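Local structure of organophosphorus hydrolase (Pseudomonas pseudoalcaligenes, 4LE6) at residues P142-G147 with W245-L250; V117-L122 with L148-G153. The protein is a metallo-beta-lactamase-fold enzyme that probably hydrolyses organophosphate triesters at a two-zinc centre. One frame throughout, in Å; residues are numbered along the deposited sequence.

Overall arrangement
From the N terminus, the chain first builds strands 37-42, 45-57, 85-95 and 100-103 of one sheet, then reaches 117-122, where contact 2 begins. It runs through strand 134-136 and the zinc-binding residues of 142-147 before 148-153 comes back beside helix 118-124 and closes contact 2, a short loop of 25 intervening residues. Contact 1 closes a longer one: 97 residues separate 142-147 from 245-250, at the end of strand 240-246 in the second sheet. The two contacts cross along the chain, since 142-147 lies inside the loop of contact 2 and 148-153 inside that of contact 1. Contact 1 joins the sandwich halves at the metals; contact 2, centred about 15 Å away, ties a surface loop to a helix.

Contact 1 of 2, residues P142-G147 with W245-L250; sequences PDHACG and WGDILL. With ZN (zinc ion), chain K; ZN (zinc ion), chain J.
OD2 of D247 is gripped by both zinc ions, 2.1 Å from zinc K and 2.2 Å from zinc J, and zinc K ties it to D143 and H144 across the contact. NE2 of H144 meets zinc K at 2.1 Å and OD2 of D143 meets the same ion at 2.2 Å, so the metal takes two consecutive residues of one segment. With CG between the backbone N and the carbonyl carbon (chi1 54°), the D143 carboxylate reaches the ion. H144 and D247 approach from opposite directions, ring and carboxylate planes 66° apart. Water 1 is modelled between the zincs, 2.1 Å from zinc J, in the plane of the H144 ring; its 1.8 Å to zinc K is short and doubtful. NE2 on zinc K and ND1 hydrogen-bonded to OD2 of D104 hold the ring at both nitrogens, limiting its rotation. H294 completes the protein ligands of zinc K; H139, H141 and H226 complete those of zinc J. With H139 and H141, D143 and H144 form the HxHxDH signature of the metallo-beta-lactamase fold. Helix 142-145 follows strand 134-136 of one sheet, while D247 follows strand 240-246 of the other, where W245 packs on I279 and L280 of helix 269-286.

Contact 2 of 2, residues V117-L122 with L148-G153; sequences VVQTNL and LVNADG. With GOL (glycerol), chain F.
NE2 of Q119 donates to OD1 of N150 at 3.0 Å, the one direct bond between 117-122 and 148-153, whose nearest CA atoms, those of Q119 and N150, are 9.5 Å apart. The bond is fairly straight (157° at the hydrogen), in the carbonyl plane of N150 and close to the amide plane of Q119; the two amides are turned 45° from each other. Q119 spans the distance with CG anti to its N (chi1 -165°) and the chain extended beyond. The close packing is on the inner side of the helix, where V118 and L122 lie on L50 of strand 45-57 and on A91 and L93 of strand 85-95, so that helix 118-124 covers one sheet of the alpha-beta/beta-alpha sandwich. N150 opens a type I beta turn closed by G153 N bonding to N150 O at 2.9 Å. The contact itself is looser: the two segments bury just 58 Å² between them, and small molecules bridge it on opposite sides of the NE2-OD1 bond. On one side, water 2 donates to OE1 of Q119 at 2.7 Å and accepts from ND2 of N150 at 3.1 Å. On the other, toward G147, a glycerol, probably from the crystallisation liquor, takes a bond from Q119 N to its O1 (2.9 Å) and another from NE2 to its O2. Its O3 donates to OD1 of N150 at 2.8 Å, giving that oxygen a second donor beside Q119.

Contact 1 of 2, residues P142-G147 with W245-L250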
ATOM      1  N   PRO A 142       3.858 -24.785   5.485  1.00 25.19           N
ATOM      2  CA  PRO A 142       3.745 -24.885   4.024  1.00 27.74           C
ATOM      3  C   PRO A 142       3.828 -23.538   3.321  1.00 25.52           C
ATOM      4  O   PRO A 142       4.535 -23.429   2.312  1.00 26.29           O
ATOM      5  CB  PRO A 142       2.349 -25.467   3.817  1.00 30.46           C
ATOM      6  CG  PRO A 142       1.992 -26.120   5.093  1.00 30.44           C
ATOM      7  CD  PRO A 142       2.671 -25.333   6.162  1.00 26.70           C
ATOM      8  N   ASP A 143       3.148 -22.526   3.864  1.00 23.30           N
ATOM      9  CA  ASP A 143       3.085 -21.210   3.207  1.00 24.59           C
ATOM     10  C   ASP A 143       4.399 -20.423   3.289  1.00 25.53           C
ATOM     11  O   ASP A 143       4.489 -19.285   2.802  1.00 23.32           O
ATOM     12  CB  ASP A 143       1.901 -20.363   3.721  1.00 24.18           C
ATOM     13  CG  ASP A 143       1.880 -20.210   5.245  1.00 23.93           C
ATOM     14  OD1 ASP A 143       2.009 -21.228   5.942  1.00 22.31           O
ATOM     15  OD2 ASP A 143       1.700 -19.071   5.755  1.00 18.50           O
ATOM     16  N   HIS A 144       5.419 -21.048   3.877  1.00 21.88           N
ATOM     17  CA  HIS A 144       6.754 -20.461   3.976  1.00 20.06           C
ATOM     18  C   HIS A 144       7.804 -21.340   3.317  1.00 20.20           C
ATOM     19  O   HIS A 144       8.798 -20.844   2.758  1.00 18.97           O
ATOM     20  CB  HIS A 144       7.091 -20.217   5.456  1.00 22.63           C
ATOM     21  CG  HIS A 144       6.115 -19.307   6.125  1.00 20.67           C
ATOM     22  ND1 HIS A 144       6.350 -17.961   6.292  1.00 24.31           N
ATOM     23  CD2 HIS A 144       4.867 -19.535   6.599  1.00 17.58           C
ATOM     24  CE1 HIS A 144       5.295 -17.400   6.856  1.00 23.37           C
ATOM     25  NE2 HIS A 144       4.383 -18.335   7.059  1.00 19.36           N
ATOM     26  N   ALA A 145       7.578 -22.649   3.359  1.00 20.25           N
ATOM     27  CA  ALA A 145       8.614 -23.603   2.971  1.00 20.86           C
ATOM     28  C   ALA A 145       8.309 -24.353   1.682  1.00 21.72           C
ATOM     29  O   ALA A 145       9.245 -24.801   1.012  1.00 22.96           O
ATOM     30  CB  ALA A 145       8.875 -24.608   4.093  1.00 20.46           C
ATOM     31  N   CYS A 146       7.036 -24.504   1.322  1.00 20.87           N
ATOM     32  CA  CYS A 146       6.721 -25.288   0.126  1.00 23.93           C
ATOM     33  C   CYS A 146       7.310 -24.675  -1.151  1.00 24.55           C
ATOM     34  O   CYS A 146       7.548 -25.382  -2.126  1.00 22.87           O
ATOM     35  CB  CYS A 146       5.220 -25.440  -0.054  1.00 25.31           C
ATOM     36  SG  CYS A 146       4.509 -26.783   0.935  1.00 30.14           S
ATOM     37  N   GLY A 147       7.546 -23.369  -1.136  1.00 23.23           N
ATOM     38  CA  GLY A 147       8.081 -22.685  -2.297  1.00 23.28           C
ATOM     39  C   GLY A 147       9.520 -23.065  -2.631  1.00 23.56           C
ATOM     40  O   GLY A 147      10.047 -22.657  -3.659  1.00 23.58           O
ATOM     41  N   TRP A 245       9.816 -10.800  10.212  1.00 21.91           N
ATOM     42  CA  TRP A 245       9.434 -11.377  11.506  1.00 23.61           C
ATOM     43  C   TRP A 245       8.679 -12.688  11.424  1.00 22.92           C
ATOM     44  O   TRP A 245       8.495 -13.355  12.431  1.00 22.85           O
ATOM     45  CB  TRP A 245       8.742 -10.351  12.434  1.00 24.06           C
ATOM     46  CG  TRP A 245       7.300 -10.003  12.185  1.00 24.22           C
ATOM     47  CD1 TRP A 245       6.445 -10.548  11.271  1.00 25.66           C
ATOM     48  CD2 TRP A 245       6.552  -8.997  12.885  1.00 23.00           C
ATOM     49  NE1 TRP A 245       5.203  -9.949  11.373  1.00 25.78           N
ATOM     50  CE2 TRP A 245       5.251  -8.997  12.352  1.00 21.89           C
ATOM     51  CE3 TRP A 245       6.860  -8.104  13.920  1.00 25.82           C
ATOM     52  CZ2 TRP A 245       4.255  -8.135  12.816  1.00 24.46           C
ATOM     53  CZ3 TRP A 245       5.869  -7.255  14.382  1.00 25.87           C
ATOM     54  CH2 TRP A 245       4.583  -7.276  13.827  1.00 26.79           C
ATOM     55  N   GLY A 246       8.265 -13.071  10.218  1.00 18.32           N
ATOM     56  CA  GLY A 246       7.539 -14.301  10.033  1.00 18.58           C
ATOM     57  C   GLY A 246       6.086 -14.137  10.460  1.00 19.68           C
ATOM     58  O   GLY A 246       5.412 -13.176  10.083  1.00 22.31           O
ATOM     59  N   ASP A 247       5.614 -15.091  11.250  1.00 19.50           N
ATOM     60  CA  ASP A 247       4.223 -15.190  11.649  1.00 21.13           C
ATOM     61  C   ASP A 247       3.967 -14.718  13.093  1.00 24.20           C
ATOM     62  O   ASP A 247       3.144 -15.299  13.810  1.00 22.85           O
ATOM     63  CB  ASP A 247       3.756 -16.635  11.453  1.00 20.82           C
ATOM     64  CG  ASP A 247       3.505 -16.972   9.991  1.00 22.96           C
ATOM     65  OD1 ASP A 247       3.963 -16.207   9.118  1.00 20.02           O
ATOM     66  OD2 ASP A 247       2.857 -18.008   9.720  1.00 20.55           O
ATOM     67  N   ILE A 248       4.655 -13.654  13.501  1.00 23.90           N
ATOM     68  CA  ILE A 248       4.379 -12.973  14.777  1.00 25.24           C
ATOM     69  C   ILE A 248       2.901 -12.653  14.920  1.00 26.17           C
ATOM     70  O   ILE A 248       2.331 -12.721  16.005  1.00 26.42           O
ATOM     71  CB  ILE A 248       5.162 -11.637  14.863  1.00 26.70           C
ATOM     72  CG1 ILE A 248       6.662 -11.914  14.880  1.00 28.59           C
ATOM     73  CG2 ILE A 248       4.730 -10.802  16.091  1.00 27.34           C
ATOM     74  CD1 ILE A 248       7.110 -12.927  15.957  1.00 30.79           C
ATOM     75  N   LEU A 249       2.264 -12.297  13.819  1.00 24.98           N
ATOM     76  CA  LEU A 249       0.826 -12.187  13.851  1.00 28.22           C
ATOM     77  C   LEU A 249       0.271 -12.424  12.473  1.00 25.24           C
ATOM     78  O   LEU A 249       0.971 -12.325  11.467  1.00 24.26           O
ATOM     79  CB  LEU A 249       0.352 -10.862  14.447  1.00 32.36           C
ATOM     80  CG  LEU A 249       0.726  -9.541  13.785  1.00 31.63           C
ATOM     81  CD1 LEU A 249      -0.330  -9.122  12.758  1.00 27.53           C
ATOM     82  CD2 LEU A 249       0.875  -8.483  14.863  1.00 29.88           C
ATOM     83  N   LEU A 250      -0.994 -12.788  12.476  1.00 23.08           N
ATOM     84  CA  LEU A 250      -1.688 -13.270  11.308  1.00 29.86           C
ATOM     85  C   LEU A 250      -2.751 -12.296  10.817  1.00 29.31           C
ATOM     86  O   LEU A 250      -3.148 -12.367   9.663  1.00 27.96           O
ATOM     87  CB  LEU A 250      -2.372 -14.576  11.672  1.00 38.16           C
ATOM     88  CG  LEU A 250      -2.265 -15.677  10.627  1.00 52.75           C
ATOM     89  CD1 LEU A 250      -1.099 -16.607  10.964  1.00 53.28           C
ATOM     90  CD2 LEU A 250      -3.587 -16.405  10.584  1.00 64.60           C
TER
HETATM   91 ZN    ZN K 406       2.405 -18.308   7.651  1.00 20.50          ZN
HETATM   92 ZN    ZN J 405       2.942 -20.216  10.097  1.00 24.94          ZN
HETATM   93  O   HOH W   1       1.939 -19.976   8.229  1.00 14.52           O

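Contact 2 of 2, residues V117-L122 with L148-G153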
ATOM      1  N   VAL A 117       3.135 -17.549  -6.106  1.00 19.58           N
ATOM      2  CA  VAL A 117       3.571 -16.536  -7.074  1.00 20.11           C
ATOM      3  C   VAL A 117       4.888 -15.847  -6.706  1.00 23.77           C
ATOM      4  O   VAL A 117       5.376 -15.006  -7.455  1.00 22.58           O
ATOM      5  CB  VAL A 117       2.450 -15.452  -7.279  1.00 26.86           C
ATOM      6  CG1 VAL A 117       2.641 -14.693  -8.581  1.00 30.61           C
ATOM      7  CG2 VAL A 117       1.071 -16.114  -7.299  1.00 33.05           C
ATOM      8  N   VAL A 118       5.473 -16.201  -5.564  1.00 24.39           N
ATOM      9  CA  VAL A 118       6.718 -15.579  -5.142  1.00 20.72           C
ATOM     10  C   VAL A 118       7.818 -15.666  -6.202  1.00 17.20           C
ATOM     11  O   VAL A 118       8.474 -14.658  -6.489  1.00 16.92           O
ATOM     12  CB  VAL A 118       7.254 -16.170  -3.812  1.00 26.31           C
ATOM     13  CG1 VAL A 118       8.724 -15.815  -3.599  1.00 26.91           C
ATOM     14  CG2 VAL A 118       6.430 -15.662  -2.652  1.00 26.77           C
ATOM     15  N   GLN A 119       8.054 -16.845  -6.765  1.00 18.49           N
ATOM     16  CA  GLN A 119       9.173 -16.966  -7.701  1.00 18.47           C
ATOM     17  C   GLN A 119       8.895 -16.113  -8.958  1.00 19.97           C
ATOM     18  O   GLN A 119       9.798 -15.442  -9.511  1.00 21.28           O
ATOM     19  CB  GLN A 119       9.447 -18.423  -8.075  1.00 19.72           C
ATOM     20  CG  GLN A 119      10.812 -18.613  -8.753  1.00 21.25           C
ATOM     21  CD  GLN A 119      11.063 -20.028  -9.230  1.00 23.08           C
ATOM     22  OE1 GLN A 119      11.602 -20.239 -10.318  1.00 27.47           O
ATOM     23  NE2 GLN A 119      10.669 -21.005  -8.429  1.00 24.55           N
ATOM     24  N   THR A 120       7.628 -16.086  -9.359  1.00 22.32           N
ATOM     25  CA  THR A 120       7.206 -15.312 -10.534  1.00 25.26           C
ATOM     26  C   THR A 120       7.469 -13.828 -10.284  1.00 23.73           C
ATOM     27  O   THR A 120       8.059 -13.126 -11.120  1.00 22.45           O
ATOM     28  CB  THR A 120       5.711 -15.533 -10.843  1.00 24.02           C
ATOM     29  OG1 THR A 120       5.499 -16.914 -11.164  1.00 26.33           O
ATOM     30  CG2 THR A 120       5.221 -14.650 -12.023  1.00 23.30           C
ATOM     31  N   ASN A 121       7.089 -13.366  -9.099  1.00 22.28           N
ATOM     32  CA  ASN A 121       7.354 -11.986  -8.733  1.00 22.00           C
ATOM     33  C   ASN A 121       8.837 -11.711  -8.529  1.00 22.10           C
ATOM     34  O   ASN A 121       9.309 -10.602  -8.781  1.00 21.22           O
ATOM     35  CB  ASN A 121       6.542 -11.590  -7.505  1.00 23.42           C
ATOM     36  CG  ASN A 121       5.076 -11.368  -7.843  1.00 24.99           C
ATOM     37  OD1 ASN A 121       4.753 -10.749  -8.865  1.00 20.57           O
ATOM     38  ND2 ASN A 121       4.190 -11.907  -7.026  1.00 25.73           N
ATOM     39  N   LEU A 122       9.581 -12.715  -8.081  1.00 22.88           N
ATOM     40  CA  LEU A 122      11.018 -12.559  -7.940  1.00 20.37           C
ATOM     41  C   LEU A 122      11.593 -12.252  -9.318  1.00 19.92           C
ATOM     42  O   LEU A 122      12.405 -11.333  -9.493  1.00 20.20           O
ATOM     43  CB  LEU A 122      11.660 -13.820  -7.373  1.00 24.09           C
ATOM     44  CG  LEU A 122      13.163 -13.709  -7.136  1.00 24.75           C
ATOM     45  CD1 LEU A 122      13.551 -14.373  -5.803  1.00 22.08           C
ATOM     46  CD2 LEU A 122      13.943 -14.318  -8.307  1.00 28.07           C
ATOM     47  N   LEU A 148      10.151 -23.863  -1.776  1.00 20.33           N
ATOM     48  CA  LEU A 148      11.497 -24.359  -2.039  1.00 17.57           C
ATOM     49  C   LEU A 148      11.556 -25.332  -3.216  1.00 21.07           C
ATOM     50  O   LEU A 148      12.636 -25.616  -3.730  1.00 26.34           O
ATOM     51  CB  LEU A 148      12.049 -25.065  -0.799  1.00 19.14           C
ATOM     52  CG  LEU A 148      12.537 -24.135   0.305  1.00 21.81           C
ATOM     53  CD1 LEU A 148      12.743 -24.949   1.572  1.00 24.35           C
ATOM     54  CD2 LEU A 148      13.831 -23.395  -0.099  1.00 21.54           C
ATOM     55  N   VAL A 149      10.411 -25.887  -3.595  1.00 23.32           N
ATOM     56  CA  VAL A 149      10.371 -26.935  -4.622  1.00 23.24           C
ATOM     57  C   VAL A 149       9.413 -26.571  -5.771  1.00 23.65           C
ATOM     58  O   VAL A 149       8.255 -26.186  -5.531  1.00 24.31           O
ATOM     59  CB  VAL A 149       9.967 -28.301  -4.007  1.00 27.10           C
ATOM     60  CG1 VAL A 149      10.032 -29.422  -5.053  1.00 28.16           C
ATOM     61  CG2 VAL A 149      10.862 -28.634  -2.816  1.00 32.18           C
ATOM     62  N   ASN A 150       9.923 -26.666  -7.000  1.00 27.39           N
ATOM     63  CA  ASN A 150       9.148 -26.419  -8.225  1.00 27.85           C
ATOM     64  C   ASN A 150       8.227 -27.586  -8.524  1.00 29.78           C
ATOM     65  O   ASN A 150       8.400 -28.666  -7.968  1.00 28.05           O
ATOM     66  CB  ASN A 150      10.087 -26.226  -9.418  1.00 27.29           C
ATOM     67  CG  ASN A 150      10.901 -24.939  -9.328  1.00 26.37           C
ATOM     68  OD1 ASN A 150      10.422 -23.928  -8.819  1.00 22.32           O
ATOM     69  ND2 ASN A 150      12.130 -24.971  -9.832  1.00 28.41           N
ATOM     70  N   ALA A 151       7.265 -27.382  -9.418  1.00 31.56           N
ATOM     71  CA  ALA A 151       6.257 -28.400  -9.682  1.00 33.79           C
ATOM     72  C   ALA A 151       6.874 -29.681 -10.209  1.00 32.58           C
ATOM     73  O   ALA A 151       6.334 -30.755  -9.985  1.00 36.39           O
ATOM     74  CB  ALA A 151       5.207 -27.883 -10.664  1.00 34.25           C
ATOM     75  N   ASP A 152       8.010 -29.586 -10.898  1.00 29.42           N
ATOM     76  CA  ASP A 152       8.629 -30.799 -11.457  1.00 31.68           C
ATOM     77  C   ASP A 152       9.566 -31.486 -10.466  1.00 32.85           C
ATOM     78  O   ASP A 152      10.229 -32.458 -10.814  1.00 35.23           O
ATOM     79  CB  ASP A 152       9.365 -30.500 -12.767  1.00 36.74           C
ATOM     80  CG  ASP A 152      10.530 -29.534 -12.598  1.00 38.16           C
ATOM     81  OD1 ASP A 152      10.916 -29.211 -11.452  1.00 33.97           O
ATOM     82  OD2 ASP A 152      11.077 -29.104 -13.635  1.00 42.93           O
ATOM     83  N   GLY A 153       9.622 -30.975  -9.235  1.00 32.83           N
ATOM     84  CA  GLY A 153      10.471 -31.555  -8.211  1.00 34.29           C
ATOM     85  C   GLY A 153      11.846 -30.908  -8.147  1.00 32.27           C
ATOM     86  O   GLY A 153      12.614 -31.169  -7.231  1.00 33.03           O
TER
HETATM   87  C1  GOL F 401       6.906 -20.624  -6.653  1.00 24.54           C
HETATM   88  O1  GOL F 401       7.063 -19.433  -5.902  1.00 27.32           O
HETATM   89  C2  GOL F 401       7.753 -21.762  -6.066  1.00 28.56           C
HETATM   90  O2  GOL F 401       9.081 -21.311  -5.906  1.00 26.14           O
HETATM   91  C3  GOL F 401       7.702 -23.011  -6.951  1.00 34.78           C
HETATM   92  O3  GOL F 401       8.002 -22.678  -8.293  1.00 37.73           O
HETATM   93  O   HOH W   2      13.455 -22.173  -9.982  1.00 21.40           O